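Beta-lactamase (Sebaldella termitidis, PDB 6N1N) probably hydrolyses beta-lactam antibiotics to substituted beta-amino acids, as a class D serine beta-lactamase that confers antibiotic resistance. Local coordinates at residues 83-86 against 87-90; 153-156 against 157-161; 241-245 against 246-250. All coordinates share one frame; numbering follows the deposited sequence.

Contact 1. Residues 83-86 against 87-90; sequences IENW and NKDL
Asn-87 folds back on Glu-84 where a short 3-10 turn, residues 84-86, runs out into an inverse gamma turn centred on Asn-87, in the loop between helices 56-63 and 92-98. The backbone N of Asn-87 donates to Glu-84 O at 2.9 Å. From there the side chain of Asn-87 can be followed outward. Asn-87 CB rests against the same carbonyl, 3.4 Å from Glu-84 O. CG stands beside the backbone N (chi1 -67°), a torsion that brings the amide close to Ile-83 O, just before the 3-10 turn. At the tip the two amide atoms part company. Asn-87 ND2 gives a weak but nearly straight bond to Glu-84 OE1 at 3.3 Å, the carboxylate and amide planes standing 76° apart; Glu-84 reaches it through a bend at chi2. Asn-87 OD1 accepts from Arg-81 N and lies 2.8 Å from water 2, which also neighbours Trp-86 O. The indole of Trp-86 packs one face on Ile-83 CB, gives its NE1 proton to Tyr-98 O, and sits about 7 Å, side chain to side chain, from Ser-51, the predicted acylated serine. Further on, the extended chain of Lys-88 runs past Asn-85 O, which meets Lys-88 CE at 3.2 Å and the methyl Leu-90 CD2 at 3.6 Å.

Contact 2. Residues 153-156 against 157-161; sequences FLIN and LYEEK
Ile-155 and Glu-159 lie side by side and point the same way, one helical turn apart, with Ile-155 CG2 4.1 Å from Glu-159 CD. The CG2 branch is the one anti to the backbone N, which brings that methyl against the carboxylate end of the glutamate. Asn-156 and Lys-161 are set differently: their side chains cross at about a right angle, and the amide oxygen Asn-156 OD1 meets the aliphatic Lys-161 CB at 3.7 Å. Water 3 lies 2.7 Å from both Asn-156 OD1 and Glu-159 OE1. On the buried side Phe-153 CZ approaches Leu-157 CD1 obliquely at 4.2 Å, and both side chains also reach Leu-59 of helix 56-63. These pairs mark the last turns of helix 147-159, which closes in a Schellman motif: Glu-160 adopts a positive phi of 56°, Glu-160 N bonds to Leu-157 O, and Lys-161 N reaches back to Asn-156 O at 2.9 Å. After the reversal, bends at chi2, chi3 and chi4 curl the chain of Lys-161 until its NZ, coming from above the carboxylate plane, forms a salt bridge with Glu-159 OE1 at 2.9 Å. The other oxygen, Glu-159 OE2, is hydrogen-bonded to Tyr-30 OH, and this second grip probably limits rotation of the carboxylate. Glu-160 turns to another partner, its OE2 forming a salt bridge with Lys-173 of helix 166-175.

Contact 3. Residues 241-245 against 246-250; sequences MAFRE and LGIIN
Phe-243 O receives Ile-248 N at 2.9 Å and Arg-244 O receives Gly-247 N at 3.1 Å, as the chain turns at Gly-247 with a positive phi of 74°. The reversal carries Ile-248 and Ile-249 back along the final helical turn. Ile-248 crosses Phe-243 obliquely, its CD1 3.9 Å from ring atom CD1 of Phe-243, whereas Ile-249 CD1 lies at the edge of that ring, near its plane. Ile-249 holds CG1 between its backbone N and carbonyl carbon (chi1 64°), and from there CG1 touches both Phe-243 CB and Arg-244 CG, the latter at 3.7 Å. The phenyl ring continues inward to an edge-to-face meeting with Phe-216 and to Ile-207 of strand 198-209. Arg-244 CA-H points almost straight at Ile-249 O, and water 4 bridges Arg-244 O and Ile-249 O. Arg-244 bends at chi3; its CD passes 3.2 Å from Asn-250 OXT of the terminal carboxylate, while NE remains 4.5 Å from OXT, beyond a salt bridge. Water 5, in the plane of the guanidinium at its edge, accepts from Arg-244 NH1 at 2.7 Å and donates to Asn-250 O; NH2 is bonded to Gln-237 OE1. Ile-249 N is buried without a partner. The backbone turn is a Schellman motif, ending the C-terminal helix 228-245 that packs on the beta-sheet of the serine beta-lactamase fold.

The three contacts are local and spatially separate; contacts 2 and 3, the nearest two, are about 10 Å apart at their closest atoms. Contact 1 is a surface contact in a loop, carried mainly by polar atoms and water, and the only one near the predicted active-site serine. Contacts 2 and 3 are partly buried and share a Schellman motif at a helix C-terminus, but glutamate takes the positive phi in one and glycine in the other. Both regions touch the central sheet, contact 2 at strand 212-222 and contact 3 at strands 22-29 and 198-209. Both have apolar packing; contact 2 adds a direct salt bridge, whereas contact 3 links to the chain terminus through water.

Contact 1. Residues 83-86 against 87-90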
loop_
_atom_site.group_PDB
_atom_site.type_symbol
_atom_site.label_atom_id
_atom_site.label_comp_id
_atom_site.label_asym_id
_atom_site.label_seq_id
_atom_site.Cartn_x
_atom_site.Cartn_y
_atom_site.Cartn_z
ATOM N N ILE A 83 -0.645 -13.800 15.433
ATOM C CA ILE A 83 -1.734 -12.828 15.552
ATOM C C ILE A 83 -3.031 -13.608 15.690
ATOM O O ILE A 83 -3.410 -14.346 14.774
ATOM C CB ILE A 83 -1.825 -11.890 14.333
ATOM C CG1 ILE A 83 -0.541 -11.096 14.112
ATOM C CG2 ILE A 83 -2.995 -10.923 14.483
ATOM C CD1 ILE A 83 -0.176 -10.174 15.261
ATOM N N GLU A 84 -3.754 -13.413 16.811
ATOM C CA GLU A 84 -4.934 -14.237 17.067
ATOM C C GLU A 84 -6.005 -14.050 15.990
ATOM O O GLU A 84 -6.689 -15.007 15.623
ATOM C CB GLU A 84 -5.526 -13.929 18.448
ATOM C CG GLU A 84 -4.940 -14.745 19.594
ATOM C CD GLU A 84 -5.037 -16.253 19.386
ATOM O OE1 GLU A 84 -5.900 -16.719 18.608
ATOM O OE2 GLU A 84 -4.229 -16.972 20.011
ATOM N N ASN A 85 -6.181 -12.824 15.486
ATOM C CA ASN A 85 -7.181 -12.600 14.450
ATOM C C ASN A 85 -6.901 -13.421 13.182
ATOM O O ASN A 85 -7.789 -13.540 12.333
ATOM C CB ASN A 85 -7.248 -11.121 14.068
ATOM C CG ASN A 85 -8.117 -10.295 15.006
ATOM O OD1 ASN A 85 -9.016 -10.805 15.647
ATOM N ND2 ASN A 85 -7.827 -9.011 15.083
ATOM N N TRP A 86 -5.680 -13.942 13.020
ATOM C CA TRP A 86 -5.367 -14.787 11.867
ATOM C C TRP A 86 -5.844 -16.217 12.039
ATOM O O TRP A 86 -5.859 -16.972 11.071
ATOM C CB TRP A 86 -3.855 -14.855 11.612
ATOM C CG TRP A 86 -3.209 -13.570 11.188
ATOM C CD1 TRP A 86 -3.837 -12.412 10.823
ATOM C CD2 TRP A 86 -1.808 -13.307 11.104
ATOM N NE1 TRP A 86 -2.909 -11.456 10.512
ATOM C CE2 TRP A 86 -1.655 -11.979 10.670
ATOM C CE3 TRP A 86 -0.655 -14.077 11.363
ATOM C CZ2 TRP A 86 -0.407 -11.387 10.493
ATOM C CZ3 TRP A 86 0.584 -13.483 11.171
ATOM C CH2 TRP A 86 0.701 -12.162 10.741
ATOM N N ASN A 87 -6.179 -16.619 13.261
ATOM C CA ASN A 87 -6.359 -18.028 13.596
ATOM C C ASN A 87 -7.828 -18.442 13.475
ATOM O O ASN A 87 -8.453 -18.958 14.414
ATOM C CB ASN A 87 -5.818 -18.284 14.998
ATOM C CG ASN A 87 -4.309 -18.115 15.091
ATOM O OD1 ASN A 87 -3.584 -18.371 14.127
ATOM N ND2 ASN A 87 -3.828 -17.692 16.249
ATOM N N LYS A 88 -8.369 -18.236 12.275
ATOM C CA LYS A 88 -9.751 -18.555 11.939
ATOM C C LYS A 88 -9.904 -18.450 10.429
ATOM O O LYS A 88 -9.052 -17.874 9.753
ATOM C CB LYS A 88 -10.727 -17.606 12.625
ATOM C CG LYS A 88 -10.487 -16.157 12.300
ATOM C CD LYS A 88 -11.385 -15.237 13.116
ATOM C CE LYS A 88 -10.927 -13.787 13.009
ATOM N NZ LYS A 88 -11.973 -12.805 13.432
ATOM N N ASP A 89 -10.997 -19.015 9.909
ATOM C CA ASP A 89 -11.320 -18.801 8.504
ATOM C C ASP A 89 -11.451 -17.298 8.274
ATOM O O ASP A 89 -11.974 -16.567 9.126
ATOM C CB ASP A 89 -12.617 -19.511 8.117
ATOM C CG ASP A 89 -12.509 -21.032 8.161
ATOM O OD1 ASP A 89 -11.386 -21.592 8.278
ATOM O OD2 ASP A 89 -13.578 -21.673 8.075
ATOM N N LEU A 90 -10.954 -16.825 7.129
ATOM C CA LEU A 90 -10.983 -15.410 6.809
ATOM C C LEU A 90 -11.479 -15.194 5.394
ATOM O O LEU A 90 -11.143 -15.954 4.484
ATOM C CB LEU A 90 -9.585 -14.763 6.938
ATOM C CG LEU A 90 -8.888 -14.772 8.287
ATOM C CD1 LEU A 90 -7.443 -14.288 8.180
ATOM C CD2 LEU A 90 -9.631 -13.894 9.292
HETATM O O HOH W 1 -1.751 -16.290 18.470
HETATM O O HOH W 2 -3.422 -18.534 11.311
#

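Contact 2. Residues 153-156 against 157-161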
loop_
_atom_site.group_PDB
_atom_site.type_symbol
_atom_site.label_atom_id
_atom_site.label_comp_id
_atom_site.label_asym_id
_atom_site.label_seq_id
_atom_site.Cartn_x
_atom_site.Cartn_y
_atom_site.Cartn_z
ATOM N N PHE A 153 0.209 3.822 -9.643
ATOM C CA PHE A 153 -0.680 2.659 -9.628
ATOM C C PHE A 153 -2.005 2.993 -8.942
ATOM O O PHE A 153 -3.083 2.626 -9.438
ATOM C CB PHE A 153 0.035 1.493 -8.933
ATOM C CG PHE A 153 -0.901 0.441 -8.388
ATOM C CD1 PHE A 153 -1.501 -0.480 -9.218
ATOM C CD2 PHE A 153 -1.204 0.416 -7.047
ATOM C CE1 PHE A 153 -2.386 -1.418 -8.699
ATOM C CE2 PHE A 153 -2.072 -0.509 -6.530
ATOM C CZ PHE A 153 -2.664 -1.424 -7.337
ATOM N N LEU A 154 -1.945 3.724 -7.836
ATOM C CA LEU A 154 -3.152 4.072 -7.102
ATOM C C LEU A 154 -4.024 5.054 -7.886
ATOM O O LEU A 154 -5.243 4.956 -7.814
ATOM C CB LEU A 154 -2.800 4.648 -5.742
ATOM C CG LEU A 154 -2.198 3.654 -4.752
ATOM C CD1 LEU A 154 -1.485 4.361 -3.631
ATOM C CD2 LEU A 154 -3.275 2.737 -4.194
ATOM N N ILE A 155 -3.419 5.986 -8.641
ATOM C CA ILE A 155 -4.201 6.889 -9.490
ATOM C C ILE A 155 -4.953 6.098 -10.552
ATOM O O ILE A 155 -6.137 6.351 -10.837
ATOM C CB ILE A 155 -3.289 7.953 -10.134
ATOM C CG1 ILE A 155 -2.689 8.889 -9.090
ATOM C CG2 ILE A 155 -4.059 8.780 -11.154
ATOM C CD1 ILE A 155 -1.543 9.722 -9.603
ATOM N N ASN A 156 -4.255 5.177 -11.213
ATOM C CA ASN A 156 -4.895 4.326 -12.203
ATOM C C ASN A 156 -6.008 3.476 -11.592
ATOM O O ASN A 156 -7.008 3.203 -12.248
ATOM C CB ASN A 156 -3.846 3.445 -12.887
ATOM C CG ASN A 156 -3.092 4.191 -13.964
ATOM O OD1 ASN A 156 -3.683 4.950 -14.725
ATOM N ND2 ASN A 156 -1.787 3.998 -14.023
ATOM N N LEU A 157 -5.825 2.994 -10.360
ATOM C CA LEU A 157 -6.905 2.292 -9.671
ATOM C C LEU A 157 -8.104 3.212 -9.456
ATOM O O LEU A 157 -9.254 2.870 -9.803
ATOM C CB LEU A 157 -6.368 1.721 -8.334
ATOM C CG LEU A 157 -7.190 0.742 -7.500
ATOM C CD1 LEU A 157 -6.403 0.204 -6.268
ATOM C CD2 LEU A 157 -8.487 1.330 -7.025
ATOM N N TYR A 158 -7.849 4.404 -8.907
ATOM C CA TYR A 158 -8.916 5.372 -8.683
ATOM C C TYR A 158 -9.658 5.716 -9.969
ATOM O O TYR A 158 -10.896 5.800 -9.968
ATOM C CB TYR A 158 -8.322 6.625 -8.042
ATOM C CG TYR A 158 -9.336 7.734 -7.858
ATOM C CD1 TYR A 158 -10.278 7.672 -6.848
ATOM C CD2 TYR A 158 -9.346 8.826 -8.699
ATOM C CE1 TYR A 158 -11.225 8.678 -6.676
ATOM C CE2 TYR A 158 -10.265 9.830 -8.543
ATOM C CZ TYR A 158 -11.204 9.760 -7.517
ATOM O OH TYR A 158 -12.124 10.779 -7.374
ATOM N N GLU A 159 -8.932 5.951 -11.057
ATOM C CA GLU A 159 -9.547 6.266 -12.344
ATOM C C GLU A 159 -10.135 5.042 -13.025
ATOM O O GLU A 159 -10.827 5.183 -14.043
ATOM C CB GLU A 159 -8.511 6.929 -13.253
ATOM C CG GLU A 159 -8.210 8.364 -12.831
ATOM C CD GLU A 159 -7.203 9.065 -13.730
ATOM O OE1 GLU A 159 -6.482 8.363 -14.474
ATOM O OE2 GLU A 159 -7.150 10.315 -13.688
ATOM N N GLU A 160 -9.896 3.857 -12.465
ATOM C CA GLU A 160 -10.345 2.571 -13.011
ATOM C C GLU A 160 -9.862 2.357 -14.446
ATOM O O GLU A 160 -10.593 1.887 -15.323
ATOM C CB GLU A 160 -11.868 2.430 -12.880
ATOM C CG GLU A 160 -12.287 2.680 -11.439
ATOM C CD GLU A 160 -13.651 2.168 -11.033
ATOM O OE1 GLU A 160 -14.355 1.525 -11.841
ATOM O OE2 GLU A 160 -13.999 2.443 -9.875
ATOM N N LYS A 161 -8.583 2.666 -14.676
ATOM C CA LYS A 161 -7.973 2.546 -15.992
ATOM C C LYS A 161 -7.539 1.134 -16.348
ATOM O O LYS A 161 -7.367 0.829 -17.545
ATOM C CB LYS A 161 -6.753 3.466 -16.084
ATOM C CG LYS A 161 -7.078 4.964 -16.160
ATOM C CD LYS A 161 -7.890 5.309 -17.389
ATOM C CE LYS A 161 -7.444 6.632 -18.005
ATOM N NZ LYS A 161 -7.656 7.785 -17.092
HETATM O O HOH W 3 -3.929 7.653 -14.645
#

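Contact 3. Residues 241-245 against 246-250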
loop_
_atom_site.group_PDB
_atom_site.type_symbol
_atom_site.label_atom_id
_atom_site.label_comp_id
_atom_site.label_asym_id
_atom_site.label_seq_id
_atom_site.Cartn_x
_atom_site.Cartn_y
_atom_site.Cartn_z
HETATM N N MSE A 241 -0.229 13.818 10.233
HETATM C CA MSE A 241 0.479 15.069 10.517
HETATM C C MSE A 241 0.904 15.792 9.240
HETATM O O MSE A 241 0.783 17.017 9.160
HETATM C CB MSE A 241 1.694 14.808 11.423
HETATM C CG MSE A 241 1.276 14.492 12.824
HETATM SE SE MSE A 241 2.816 13.883 13.862
HETATM C CE MSE A 241 4.064 15.138 13.170
ATOM N N ALA A 242 1.419 15.045 8.259
ATOM C CA ALA A 242 1.748 15.641 6.972
ATOM C C ALA A 242 0.510 16.248 6.324
ATOM O O ALA A 242 0.573 17.369 5.805
ATOM C CB ALA A 242 2.381 14.603 6.051
ATOM N N PHE A 243 -0.623 15.531 6.347
ATOM C CA PHE A 243 -1.848 16.094 5.783
ATOM C C PHE A 243 -2.239 17.400 6.487
ATOM O O PHE A 243 -2.613 18.382 5.829
ATOM C CB PHE A 243 -3.026 15.107 5.889
ATOM C CG PHE A 243 -2.887 13.833 5.083
ATOM C CD1 PHE A 243 -2.082 13.738 3.963
ATOM C CD2 PHE A 243 -3.616 12.708 5.465
ATOM C CE1 PHE A 243 -1.996 12.533 3.249
ATOM C CE2 PHE A 243 -3.523 11.519 4.736
ATOM C CZ PHE A 243 -2.722 11.454 3.625
ATOM N N ARG A 244 -2.174 17.425 7.822
ATOM C CA ARG A 244 -2.528 18.641 8.549
ATOM C C ARG A 244 -1.560 19.766 8.226
ATOM O O ARG A 244 -1.969 20.917 8.083
ATOM C CB ARG A 244 -2.575 18.369 10.058
ATOM C CG ARG A 244 -3.804 17.522 10.435
ATOM C CD ARG A 244 -4.064 17.450 11.933
ATOM N NE ARG A 244 -3.004 16.716 12.608
ATOM C CZ ARG A 244 -3.047 15.414 12.917
ATOM N NH1 ARG A 244 -4.112 14.673 12.638
ATOM N NH2 ARG A 244 -2.008 14.863 13.515
ATOM N N GLU A 245 -0.269 19.455 8.120
ATOM C CA GLU A 245 0.708 20.480 7.759
ATOM C C GLU A 245 0.368 21.115 6.413
ATOM O O GLU A 245 0.506 22.335 6.237
ATOM C CB GLU A 245 2.109 19.864 7.744
ATOM C CG GLU A 245 3.195 20.771 7.204
ATOM C CD GLU A 245 3.452 21.961 8.093
ATOM O OE1 GLU A 245 3.508 21.782 9.336
ATOM O OE2 GLU A 245 3.600 23.069 7.533
ATOM N N LEU A 246 -0.134 20.322 5.479
ATOM C CA LEU A 246 -0.460 20.781 4.137
ATOM C C LEU A 246 -1.873 21.341 4.010
ATOM O O LEU A 246 -2.261 21.728 2.902
ATOM C CB LEU A 246 -0.285 19.632 3.127
ATOM C CG LEU A 246 1.156 19.137 2.992
ATOM C CD1 LEU A 246 1.240 17.812 2.262
ATOM C CD2 LEU A 246 2.031 20.159 2.284
ATOM N N GLY A 247 -2.645 21.381 5.098
ATOM C CA GLY A 247 -4.020 21.846 5.046
ATOM C C GLY A 247 -5.002 20.888 4.422
ATOM O O GLY A 247 -6.122 21.295 4.114
ATOM N N ILE A 248 -4.610 19.631 4.203
ATOM C CA ILE A 248 -5.490 18.653 3.582
ATOM C C ILE A 248 -6.620 18.253 4.531
ATOM O O ILE A 248 -7.772 18.110 4.106
ATOM C CB ILE A 248 -4.678 17.434 3.109
ATOM C CG1 ILE A 248 -3.808 17.821 1.901
ATOM C CG2 ILE A 248 -5.614 16.281 2.762
ATOM C CD1 ILE A 248 -2.717 16.789 1.572
ATOM N N ILE A 249 -6.314 18.052 5.819
ATOM C CA ILE A 249 -7.331 17.873 6.847
ATOM C C ILE A 249 -7.025 18.813 8.008
ATOM O O ILE A 249 -5.921 19.346 8.145
ATOM C CB ILE A 249 -7.420 16.415 7.364
ATOM C CG1 ILE A 249 -6.120 16.007 8.054
ATOM C CG2 ILE A 249 -7.752 15.466 6.198
ATOM C CD1 ILE A 249 -6.091 14.556 8.517
ATOM N N ASN A 250 -8.015 18.978 8.870
ATOM C CA ASN A 250 -7.835 19.805 10.064
ATOM C C ASN A 250 -7.200 18.995 11.190
ATOM O O ASN A 250 -7.360 17.777 11.300
ATOM C CB ASN A 250 -9.182 20.393 10.503
ATOM C CG ASN A 250 -9.859 21.183 9.402
ATOM O OD1 ASN A 250 -9.246 22.037 8.762
ATOM N ND2 ASN A 250 -11.128 20.885 9.159
ATOM O OXT ASN A 250 -6.480 19.546 12.024
HETATM O O HOH W 4 -4.571 21.663 8.730
HETATM O O HOH W 5 -6.777 14.648 12.121
#